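High affinity transport system protein p37 (Mycoplasma hyorhinis, PDB 3EKI) binds thiamine diphosphate outside the cell membrane as the extracytoplasmic lipoprotein of a high-affinity transport system, probably handing it on for uptake. Local coordinates at residues G40-S45 against D94-K99; D116-D121 against V347-V352; L145-N150 against L379-Y384; T149-F154 against P208-N213. All coordinates share one frame; numbering follows the deposited sequence.

Contact 1. Residues G40-S45 against D94-K99; sequences GQWDKS and DDVDFK. With CA (calcium ion), chain D.
A calcium ion sits where Asp43 and Ser45 lead into a parallel strand pair with Asp97, and the two residues reach it by different means. Asp43 offers a carboxylate oxygen, OD2, at 2.4 Å from the calcium, while Ser45 turns its backbone carbonyl to the ion. Asp43 OD1 accepts from Ser45 N, which comes from above the carboxylate plane, in an Asx turn, and also accepts a hydrogen bond from a calcium-bound water. OD2 has a further partner in Arg349, so the carboxylate is gripped through both oxygens. Pairing with the strand starts one residue earlier, at the carbonyl of Lys44: Asp97 N donates to Lys44 O over 3.0 Å, and the CA of Val96 leans on the same oxygen. Further back, the indole of Trp42 points toward the 94-99 segment, its CG anti to the backbone N (chi1 -171°). Its NE1 donates to Asp94 O at 2.8 Å on a carbonyl lone pair, though the bond is bent to 140° at the hydrogen. Val96 CG2 approaches the indole obliquely, 3.9 Å from Trp42 CZ2. The aliphatic part of Lys44 runs alongside Asp94, pointing the same way. The carboxylate of Asp43, the carbonyl of Ser45 and two waters form part of a calcium site built from loops, completed by Pro118 and Asp121.

Contact 2. Residues D116-D121 against V347-V352; sequences DNPELD and VFRKSV. With CA (calcium ion), chain D.
Arg349 lies alongside Asp121, pointing the same way, and crosses Asp116 at about a right angle, so that two different edges of the guanidinium serve two carboxylates. Toward Asp121, NE donates to OD2 over 2.7 Å, in the guanidinium plane and on the anti lone pair of the oxygen; NH2 adds a weak bond to the same atom. Toward Asp116, NH1 meets OD1 at 3.0 Å from the syn side, again in the guanidinium plane but tilted out of the carboxylate plane, the flat groups turned 50° apart. CG set between the backbone N and the carbonyl carbon (chi1 65°) and an extended chain beyond it carry the group there. Pro118 CA lies against one face of the guanidinium and Val352 CG2 against the opposite one, each near the rim. Arg349 is a second-shell residue of a calcium site, holding the first-shell Asp121, which binds the ion through both carboxylate oxygens; Pro118 O, in a type I turn from Asn117 to Leu120, adds a third ligand atom 2.3 Å from the calcium. Asp116 is fixed by Ser351, whose N donates to OD1 and whose OG reaches OD2 at 2.6 Å from above the carboxylate plane. Arg349 N donates to Asp121 O.

Contact 3. Residues L145-N150 against L379-Y384; sequences LETTTN and LGYNGY. With TPP (thiamine diphosphate), chain B.
Gly380 meets the long strand first, its carbonyl accepting from Thr149 OG1 at 2.8 Å, in the carbonyl plane and on a lone pair. The hydroxyl reaches it because OG1 stands anti to the backbone N (chi1 -168°). The CA of this glycine, 3.6 Å from N1' of the thiamine diphosphate, lines the pocket. Tyr381 follows with its ring facing Thr147: the methyl CG2 sits over one face, 3.9 Å from the ring centroid and 14° off the normal, a CH-pi contact, while Leu379 CB lies toward the rim of the opposite face. The phenol is tied to Asp344. Asn382 and Gly383 then both face Thr148, a classic beta bulge at the entry of strand 383-386 into the antiparallel sheet. Thr148 O receives Asn382 N at 2.9 Å and, weakly, Gly383 N; Thr148 N donates to Gly383 O. The side chain of Asn382 turns to Asn150: Asn382 OD1 accepts from Asn150 N in a nearly straight bond (176°), and the two amides stack almost parallel. Tyr384 forms a non-hydrogen-bonded pair with Thr147; its ring lies obliquely against Leu145, whose CD2 is 3.7 Å from Tyr384 CD2, and its hydroxyl goes to Asp373.

Contact 4. Residues T149-F154 against P208-N213; sequences TNSFVF and PTVQAN
Gln211 and Asn150 join amide to amide at the edge of an antiparallel sheet, where the short strand 211-212 pairs with the far end of strand 141-152. From CB, which points away from the opposite strand, the Gln211 side chain doubles back: CG is anti to the carbonyl carbon, and a bend at chi2 (-65°) returns CD over the strand, 3.9 Å from Thr149 O. There the amide divides its work. Gln211 OE1 lies 3.5 Å from Thr149 C. The same oxygen accepts from the hydroxyl of Thr148, while the nitrogen NE2 gives a hydrogen bond to Asn150 OD1. That bond lies in the plane of both amides at its two ends, although the amide planes themselves stand 81° apart, close to perpendicular. The two side chains cross obliquely, and the Asn150 oxygen also rests near Pro208 CA. Behind this polar link the backbones are joined in a regular way. Thr149 and Ala212 form a hydrogen-bonded pair, N to O in both directions, and Ala212 N reaches Thr149 O at 2.8 Å. Just before strand 211-212 the chain turns a corner at residues 208 to 210, and there Val210 O accepts from Ser151 N. Ser151 sends its side chain toward the incoming strand, its hydroxyl bonded to Asp207 O, and packs on the valine: Ser151 OG lies 3.6 Å from Val210 CB.

Overall arrangement
Contacts 1 and 2 adjoin at one end of the molecule, their centres 11 Å apart, and supply the protein ligands of a single calcium ion; Arg349 of contact 2 reaches Asp43 of contact 1. Contacts 3 and 4 lie nearer the centre of the molecule, 10 Å apart between centres, and share Thr149 and Asn150 of strand 141-152. Strand 345-349 of contact 2 neighbours that strand in the same sheet, although the centres of contacts 2 and 3 are 22 Å apart. Along the chain contact 1 closes first; contacts 2 and 3 then interleave, and contact 4 falls within the span of contact 2. The sheet thus runs from the calcium end to the thiamine diphosphate pocket.

Contact 1. Residues G40-S45 against D94-K99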
# COMPACT_ATOMS: atom_id res chain seq x y z
N GLY A 40 19.54 -21.67 11.24
CA GLY A 40 18.66 -21.07 12.23
C GLY A 40 17.96 -22.15 13.06
O GLY A 40 18.01 -23.32 12.66
N GLN A 41 17.36 -21.75 14.17
CA GLN A 41 16.68 -22.68 15.07
C GLN A 41 15.21 -22.89 14.71
O GLN A 41 14.50 -21.92 14.45
CB GLN A 41 16.76 -22.20 16.52
CG GLN A 41 18.15 -21.66 16.87
CD GLN A 41 18.27 -21.56 18.38
OE1 GLN A 41 18.20 -20.45 18.89
NE2 GLN A 41 18.46 -22.70 19.03
N TRP A 42 14.79 -24.15 14.72
CA TRP A 42 13.37 -24.47 14.59
C TRP A 42 12.64 -23.89 15.78
O TRP A 42 13.00 -24.04 16.94
CB TRP A 42 13.14 -25.98 14.52
CG TRP A 42 11.73 -26.35 14.19
CD1 TRP A 42 10.70 -26.60 15.05
CD2 TRP A 42 11.23 -26.51 12.85
NE1 TRP A 42 9.57 -26.91 14.34
CE2 TRP A 42 9.86 -26.86 12.99
CE3 TRP A 42 11.80 -26.39 11.57
CZ2 TRP A 42 9.08 -27.09 11.86
CZ3 TRP A 42 11.00 -26.63 10.47
CH2 TRP A 42 9.64 -26.98 10.60
N ASP A 43 11.53 -23.18 15.55
CA ASP A 43 10.81 -22.57 16.64
C ASP A 43 9.41 -23.16 16.67
O ASP A 43 8.69 -23.02 15.67
CB ASP A 43 10.77 -21.05 16.42
CG ASP A 43 10.23 -20.28 17.59
OD1 ASP A 43 9.77 -20.92 18.57
OD2 ASP A 43 10.25 -19.03 17.57
N LYS A 44 9.03 -23.82 17.74
CA LYS A 44 7.74 -24.50 17.78
C LYS A 44 6.57 -23.57 18.02
O LYS A 44 5.41 -23.99 18.03
CB LYS A 44 7.76 -25.60 18.86
CG LYS A 44 7.85 -25.00 20.27
CD LYS A 44 8.12 -26.05 21.33
CE LYS A 44 8.11 -25.43 22.72
NZ LYS A 44 9.10 -26.09 23.62
N SER A 45 6.83 -22.29 18.19
CA SER A 45 5.82 -21.26 18.38
C SER A 45 6.12 -20.12 17.41
O SER A 45 7.21 -19.53 17.49
CB SER A 45 5.80 -20.75 19.82
OG SER A 45 5.00 -19.58 19.97
N ASP A 94 9.41 -30.42 16.05
CA ASP A 94 8.17 -30.21 16.77
C ASP A 94 7.14 -29.54 15.83
O ASP A 94 7.45 -28.68 15.00
CB ASP A 94 8.33 -29.37 18.03
CG ASP A 94 9.16 -29.99 19.12
OD1 ASP A 94 9.30 -31.23 19.18
OD2 ASP A 94 9.67 -29.20 19.95
N ASP A 95 5.90 -29.98 16.01
CA ASP A 95 4.79 -29.28 15.37
C ASP A 95 4.74 -27.85 15.88
O ASP A 95 5.15 -27.55 16.99
CB ASP A 95 3.47 -29.99 15.66
CG ASP A 95 3.23 -31.22 14.82
OD1 ASP A 95 3.99 -31.58 13.90
OD2 ASP A 95 2.22 -31.91 15.06
N VAL A 96 4.20 -26.94 15.06
CA VAL A 96 4.24 -25.52 15.32
C VAL A 96 2.86 -24.94 15.60
O VAL A 96 1.90 -25.26 14.89
CB VAL A 96 4.87 -24.79 14.11
CG1 VAL A 96 4.96 -23.31 14.38
CG2 VAL A 96 6.25 -25.39 13.86
N ASP A 97 2.79 -24.10 16.62
CA ASP A 97 1.63 -23.30 16.96
C ASP A 97 1.78 -21.89 16.38
O ASP A 97 2.88 -21.35 16.35
CB ASP A 97 1.45 -23.15 18.46
CG ASP A 97 0.17 -22.42 18.81
OD1 ASP A 97 -0.84 -22.69 18.12
OD2 ASP A 97 0.16 -21.59 19.74
N PHE A 98 0.68 -21.28 15.94
CA PHE A 98 0.74 -19.93 15.39
C PHE A 98 -0.15 -18.96 16.17
O PHE A 98 -1.30 -19.30 16.47
CB PHE A 98 0.32 -19.94 13.93
CG PHE A 98 1.34 -20.66 13.05
CD1 PHE A 98 1.30 -22.03 12.90
CD2 PHE A 98 2.33 -19.92 12.38
CE1 PHE A 98 2.23 -22.69 12.11
CE2 PHE A 98 3.24 -20.57 11.59
CZ PHE A 98 3.18 -21.94 11.43
N LYS A 99 0.42 -17.79 16.43
CA LYS A 99 -0.17 -16.77 17.28
C LYS A 99 -0.00 -15.41 16.57
O LYS A 99 0.76 -15.36 15.63
CB LYS A 99 0.45 -16.72 18.67
CG LYS A 99 0.44 -18.05 19.41
CD LYS A 99 0.98 -17.84 20.82
CE LYS A 99 2.13 -18.79 21.14
NZ LYS A 99 2.87 -18.32 22.35
CA CA D . 8.42 -17.63 18.26
O HOH W 1 8.72 -18.90 20.44
O HOH W 2 6.08 -17.35 19.40

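Contact 2. Residues D116-D121 against V347-V352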
# COMPACT_ATOMS: atom_id res chain seq x y z
N ASP A 116 15.63 -10.09 17.09
CA ASP A 116 15.67 -11.53 16.86
C ASP A 116 15.26 -12.26 18.14
O ASP A 116 15.91 -13.21 18.58
CB ASP A 116 17.03 -12.01 16.36
CG ASP A 116 17.00 -13.25 15.50
OD1 ASP A 116 15.93 -13.89 15.39
OD2 ASP A 116 18.03 -13.63 14.89
N ASN A 117 14.16 -11.83 18.72
CA ASN A 117 13.56 -12.37 19.93
C ASN A 117 12.45 -13.31 19.51
O ASN A 117 11.58 -12.88 18.74
CB ASN A 117 13.03 -11.24 20.81
CG ASN A 117 12.48 -11.66 22.15
OD1 ASN A 117 11.61 -12.52 22.27
ND2 ASN A 117 12.96 -11.03 23.22
N PRO A 118 12.43 -14.56 19.95
CA PRO A 118 11.37 -15.48 19.53
C PRO A 118 9.95 -15.10 19.89
O PRO A 118 9.00 -15.75 19.44
CB PRO A 118 11.73 -16.80 20.24
CG PRO A 118 13.18 -16.67 20.55
CD PRO A 118 13.43 -15.21 20.83
N GLU A 119 9.69 -14.05 20.67
CA GLU A 119 8.34 -13.60 20.93
C GLU A 119 7.70 -12.94 19.71
O GLU A 119 6.47 -12.81 19.69
CB GLU A 119 8.27 -12.61 22.10
CG GLU A 119 8.45 -11.16 21.75
CD GLU A 119 9.12 -10.38 22.86
OE1 GLU A 119 8.84 -10.68 24.05
OE2 GLU A 119 9.92 -9.47 22.54
N LEU A 120 8.50 -12.56 18.72
CA LEU A 120 7.98 -11.98 17.48
C LEU A 120 8.83 -12.47 16.31
O LEU A 120 10.00 -12.14 16.17
CB LEU A 120 7.97 -10.45 17.51
CG LEU A 120 7.57 -9.78 16.19
CD1 LEU A 120 6.12 -10.08 15.87
CD2 LEU A 120 7.83 -8.29 16.28
N ASP A 121 8.22 -13.31 15.48
CA ASP A 121 8.95 -14.03 14.45
C ASP A 121 8.78 -13.51 13.03
O ASP A 121 9.66 -13.73 12.19
CB ASP A 121 8.50 -15.50 14.49
CG ASP A 121 8.63 -16.13 15.87
OD1 ASP A 121 7.61 -16.39 16.54
OD2 ASP A 121 9.78 -16.27 16.33
N VAL A 347 8.57 -10.50 6.25
CA VAL A 347 9.93 -10.52 6.74
C VAL A 347 10.03 -11.26 8.05
O VAL A 347 9.19 -11.12 8.94
CB VAL A 347 10.43 -9.06 6.82
CG1 VAL A 347 9.57 -8.22 7.75
CG2 VAL A 347 11.88 -9.07 7.24
N PHE A 348 11.07 -12.09 8.18
CA PHE A 348 11.36 -12.87 9.35
C PHE A 348 12.48 -12.31 10.21
O PHE A 348 13.39 -11.70 9.64
CB PHE A 348 11.84 -14.30 8.99
CG PHE A 348 10.73 -15.21 8.51
CD1 PHE A 348 9.92 -15.84 9.44
CD2 PHE A 348 10.55 -15.41 7.15
CE1 PHE A 348 8.91 -16.68 8.99
CE2 PHE A 348 9.52 -16.22 6.71
CZ PHE A 348 8.71 -16.83 7.64
N ARG A 349 12.41 -12.52 11.51
CA ARG A 349 13.62 -12.40 12.32
C ARG A 349 14.63 -13.42 11.79
O ARG A 349 14.31 -14.47 11.24
CB ARG A 349 13.36 -12.51 13.81
CG ARG A 349 12.86 -13.88 14.24
CD ARG A 349 12.71 -14.03 15.75
NE ARG A 349 12.33 -15.41 16.09
CZ ARG A 349 13.10 -16.44 16.33
NH1 ARG A 349 14.42 -16.32 16.28
NH2 ARG A 349 12.56 -17.62 16.62
N LYS A 350 15.92 -13.07 11.90
CA LYS A 350 16.97 -13.75 11.17
C LYS A 350 17.14 -15.21 11.57
O LYS A 350 17.48 -16.03 10.71
CB LYS A 350 18.29 -13.01 11.38
CG LYS A 350 19.28 -13.14 10.22
CD LYS A 350 20.59 -12.48 10.64
CE LYS A 350 21.40 -12.01 9.46
NZ LYS A 350 22.06 -10.71 9.75
N SER A 351 16.93 -15.50 12.84
CA SER A 351 17.24 -16.85 13.32
C SER A 351 16.12 -17.86 13.20
O SER A 351 16.27 -19.00 13.65
CB SER A 351 17.74 -16.79 14.79
OG SER A 351 18.97 -16.07 14.83
N VAL A 352 14.98 -17.55 12.57
CA VAL A 352 14.01 -18.61 12.31
C VAL A 352 14.59 -19.58 11.30
O VAL A 352 15.13 -19.18 10.26
CB VAL A 352 12.68 -18.05 11.75
CG1 VAL A 352 11.82 -19.22 11.28
CG2 VAL A 352 12.00 -17.20 12.79
CA CA D . 8.42 -17.63 18.26
O HOH W 2 6.08 -17.35 19.40
O HOH W 1 8.72 -18.90 20.44

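Contact 3. Residues L145-N150 against L379-Y384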
# COMPACT_ATOMS: atom_id res chain seq x y z
N LEU A 145 8.48 -13.26 1.80
CA LEU A 145 7.18 -13.37 1.17
C LEU A 145 6.87 -12.08 0.41
O LEU A 145 7.07 -11.01 0.98
CB LEU A 145 6.15 -13.59 2.28
CG LEU A 145 4.67 -13.71 1.92
CD1 LEU A 145 4.35 -15.13 1.45
CD2 LEU A 145 3.72 -13.37 3.06
N GLU A 146 6.40 -12.19 -0.82
CA GLU A 146 5.92 -11.01 -1.53
C GLU A 146 4.40 -11.12 -1.63
O GLU A 146 3.94 -12.12 -2.18
CB GLU A 146 6.52 -10.91 -2.93
CG GLU A 146 6.10 -9.65 -3.66
CD GLU A 146 6.79 -9.41 -4.99
OE1 GLU A 146 7.59 -10.25 -5.44
OE2 GLU A 146 6.50 -8.36 -5.60
N THR A 147 3.65 -10.14 -1.14
CA THR A 147 2.20 -10.16 -1.38
C THR A 147 1.89 -9.61 -2.77
O THR A 147 2.70 -8.90 -3.36
CB THR A 147 1.43 -9.39 -0.30
OG1 THR A 147 1.71 -7.99 -0.47
CG2 THR A 147 1.85 -9.75 1.12
N THR A 148 0.72 -9.95 -3.29
CA THR A 148 0.19 -9.40 -4.54
C THR A 148 -1.25 -8.96 -4.27
O THR A 148 -1.89 -9.39 -3.31
CB THR A 148 0.24 -10.37 -5.73
OG1 THR A 148 -0.63 -11.49 -5.44
CG2 THR A 148 1.63 -10.92 -5.98
N THR A 149 -1.77 -8.06 -5.09
CA THR A 149 -3.14 -7.56 -4.89
C THR A 149 -3.93 -7.69 -6.19
O THR A 149 -3.32 -7.64 -7.26
CB THR A 149 -3.04 -6.12 -4.37
OG1 THR A 149 -4.31 -5.65 -3.90
CG2 THR A 149 -2.59 -5.13 -5.44
N ASN A 150 -5.24 -7.83 -6.11
CA ASN A 150 -6.12 -7.77 -7.28
C ASN A 150 -5.82 -6.48 -8.04
O ASN A 150 -5.81 -5.43 -7.42
CB ASN A 150 -7.59 -7.82 -6.88
CG ASN A 150 -8.05 -9.16 -6.32
OD1 ASN A 150 -7.42 -10.19 -6.59
ND2 ASN A 150 -9.16 -9.13 -5.60
N LEU A 379 -6.56 -6.66 3.92
CA LEU A 379 -5.46 -5.74 3.80
C LEU A 379 -5.08 -5.49 2.35
O LEU A 379 -4.15 -4.72 2.06
CB LEU A 379 -4.23 -6.29 4.57
CG LEU A 379 -4.19 -6.03 6.07
CD1 LEU A 379 -5.34 -6.72 6.80
CD2 LEU A 379 -2.86 -6.51 6.63
N GLY A 380 -5.74 -6.14 1.41
CA GLY A 380 -5.36 -6.01 0.02
C GLY A 380 -4.47 -7.12 -0.47
O GLY A 380 -3.97 -7.11 -1.59
N TYR A 381 -4.21 -8.14 0.37
CA TYR A 381 -3.32 -9.22 -0.04
C TYR A 381 -4.15 -10.36 -0.62
O TYR A 381 -4.73 -11.15 0.13
CB TYR A 381 -2.46 -9.75 1.12
CG TYR A 381 -1.76 -8.73 1.95
CD1 TYR A 381 -1.32 -7.51 1.43
CD2 TYR A 381 -1.51 -8.94 3.31
CE1 TYR A 381 -0.67 -6.57 2.21
CE2 TYR A 381 -0.87 -7.99 4.07
CZ TYR A 381 -0.44 -6.80 3.54
OH TYR A 381 0.20 -5.90 4.36
N ASN A 382 -4.21 -10.40 -1.94
CA ASN A 382 -5.02 -11.35 -2.68
C ASN A 382 -4.20 -12.49 -3.25
O ASN A 382 -4.72 -13.38 -3.92
CB ASN A 382 -5.78 -10.63 -3.81
CG ASN A 382 -6.67 -9.56 -3.24
OD1 ASN A 382 -6.47 -8.37 -3.55
ND2 ASN A 382 -7.64 -9.97 -2.44
N GLY A 383 -2.90 -12.49 -3.02
CA GLY A 383 -2.02 -13.55 -3.50
C GLY A 383 -0.67 -13.36 -2.82
O GLY A 383 -0.35 -12.37 -2.17
N TYR A 384 0.16 -14.37 -2.97
CA TYR A 384 1.50 -14.42 -2.40
C TYR A 384 2.49 -15.13 -3.32
O TYR A 384 2.09 -16.04 -4.05
CB TYR A 384 1.48 -15.17 -1.06
CG TYR A 384 0.55 -14.61 -0.03
CD1 TYR A 384 -0.69 -15.21 0.17
CD2 TYR A 384 0.84 -13.51 0.76
CE1 TYR A 384 -1.57 -14.72 1.12
CE2 TYR A 384 -0.03 -13.01 1.71
CZ TYR A 384 -1.25 -13.62 1.89
OH TYR A 384 -2.13 -13.13 2.81
N1' TPP B . -6.95 -2.74 -0.11
C2' TPP B . -7.63 -2.93 1.05
CM2 TPP B . -8.83 -3.87 1.04
N3' TPP B . -7.25 -2.31 2.18
C4' TPP B . -6.11 -1.56 2.18
N4' TPP B . -5.71 -1.03 3.34
C5' TPP B . -5.43 -1.30 0.99
C6' TPP B . -5.89 -1.92 -0.17
C7' TPP B . -4.19 -0.40 0.86
N3 TPP B . -2.89 -1.06 1.06
C2 TPP B . -2.67 -2.10 1.86
S1 TPP B . -0.99 -2.57 1.77
C5 TPP B . -0.62 -1.29 0.65
C4 TPP B . -1.76 -0.53 0.49
CM4 TPP B . -1.87 0.56 -0.60
C6 TPP B . 0.78 -0.98 0.12
C7 TPP B . 1.62 -0.29 1.19
O7 TPP B . 1.03 1.00 1.50
PA TPP B . 1.24 1.80 2.85
O1A TPP B . 0.23 2.88 2.92
O2A TPP B . 1.23 0.86 4.02
O3A TPP B . 2.71 2.35 2.85
PB TPP B . 3.21 3.74 2.22
O1B TPP B . 2.99 3.74 0.74
O2B TPP B . 4.75 3.78 2.59
O3B TPP B . 2.53 4.96 2.98

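Contact 4. Residues T149-F154 against P208-N213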
# COMPACT_ATOMS: atom_id res chain seq x y z
N THR A 149 -1.77 -8.06 -5.09
CA THR A 149 -3.14 -7.56 -4.89
C THR A 149 -3.93 -7.69 -6.19
O THR A 149 -3.32 -7.64 -7.26
CB THR A 149 -3.04 -6.12 -4.37
OG1 THR A 149 -4.31 -5.65 -3.90
CG2 THR A 149 -2.59 -5.13 -5.44
N ASN A 150 -5.24 -7.83 -6.11
CA ASN A 150 -6.12 -7.77 -7.28
C ASN A 150 -5.82 -6.48 -8.04
O ASN A 150 -5.81 -5.43 -7.42
CB ASN A 150 -7.59 -7.82 -6.88
CG ASN A 150 -8.05 -9.16 -6.32
OD1 ASN A 150 -7.42 -10.19 -6.59
ND2 ASN A 150 -9.16 -9.13 -5.60
N SER A 151 -5.56 -6.59 -9.34
CA SER A 151 -5.31 -5.42 -10.19
C SER A 151 -6.53 -4.54 -10.25
O SER A 151 -7.66 -5.00 -10.18
CB SER A 151 -4.88 -5.86 -11.60
OG SER A 151 -6.01 -6.35 -12.32
N PHE A 152 -6.33 -3.23 -10.34
CA PHE A 152 -7.41 -2.33 -10.70
C PHE A 152 -7.72 -2.46 -12.19
O PHE A 152 -6.82 -2.70 -13.02
CB PHE A 152 -6.98 -0.91 -10.39
CG PHE A 152 -6.89 -0.47 -8.95
CD1 PHE A 152 -7.95 -0.53 -8.05
CD2 PHE A 152 -5.68 0.03 -8.48
CE1 PHE A 152 -7.80 -0.09 -6.75
CE2 PHE A 152 -5.53 0.49 -7.19
CZ PHE A 152 -6.60 0.43 -6.32
N VAL A 153 -8.99 -2.30 -12.55
CA VAL A 153 -9.34 -2.37 -13.96
C VAL A 153 -8.60 -1.33 -14.80
O VAL A 153 -8.44 -1.60 -15.98
CB VAL A 153 -10.84 -2.22 -14.17
CG1 VAL A 153 -11.49 -3.47 -13.57
CG2 VAL A 153 -11.38 -0.96 -13.54
N PHE A 154 -8.17 -0.24 -14.18
CA PHE A 154 -7.45 0.85 -14.86
C PHE A 154 -5.93 0.76 -14.76
O PHE A 154 -5.20 1.65 -15.23
CB PHE A 154 -7.99 2.17 -14.31
CG PHE A 154 -7.96 2.32 -12.80
CD1 PHE A 154 -9.10 2.17 -12.04
CD2 PHE A 154 -6.77 2.58 -12.12
CE1 PHE A 154 -9.13 2.25 -10.66
CE2 PHE A 154 -6.79 2.68 -10.74
CZ PHE A 154 -7.94 2.53 -10.01
N PRO A 208 -9.88 -9.31 -10.56
CA PRO A 208 -9.22 -10.33 -9.73
C PRO A 208 -8.46 -11.38 -10.52
O PRO A 208 -7.65 -12.12 -9.93
CB PRO A 208 -10.40 -10.99 -9.01
CG PRO A 208 -11.59 -10.75 -9.89
CD PRO A 208 -11.34 -9.37 -10.43
N THR A 209 -8.67 -11.47 -11.83
CA THR A 209 -8.01 -12.56 -12.55
C THR A 209 -6.57 -12.19 -12.86
O THR A 209 -5.79 -13.01 -13.33
CB THR A 209 -8.74 -12.94 -13.84
OG1 THR A 209 -8.70 -11.85 -14.78
CG2 THR A 209 -10.22 -13.20 -13.57
N VAL A 210 -6.23 -10.93 -12.60
CA VAL A 210 -4.87 -10.48 -12.79
C VAL A 210 -4.31 -9.95 -11.47
O VAL A 210 -4.81 -8.98 -10.92
CB VAL A 210 -4.74 -9.37 -13.85
CG1 VAL A 210 -3.30 -8.86 -13.91
CG2 VAL A 210 -5.17 -9.90 -15.21
N GLN A 211 -3.26 -10.61 -10.97
CA GLN A 211 -2.59 -10.14 -9.78
C GLN A 211 -1.53 -9.10 -10.13
O GLN A 211 -0.71 -9.31 -11.02
CB GLN A 211 -1.93 -11.28 -9.01
CG GLN A 211 -2.97 -12.23 -8.39
CD GLN A 211 -3.78 -11.55 -7.32
OE1 GLN A 211 -3.25 -11.11 -6.30
NE2 GLN A 211 -5.09 -11.43 -7.53
N ALA A 212 -1.57 -8.01 -9.39
CA ALA A 212 -0.57 -6.97 -9.49
C ALA A 212 0.44 -7.14 -8.35
O ALA A 212 0.08 -7.12 -7.18
CB ALA A 212 -1.23 -5.62 -9.44
N ASN A 213 1.70 -7.29 -8.74
CA ASN A 213 2.83 -7.31 -7.83
C ASN A 213 3.43 -5.92 -7.63
O ASN A 213 4.63 -5.73 -7.53
CB ASN A 213 3.86 -8.30 -8.35
CG ASN A 213 4.44 -7.89 -9.69
OD1 ASN A 213 3.82 -7.11 -10.42
ND2 ASN A 213 5.60 -8.45 -9.95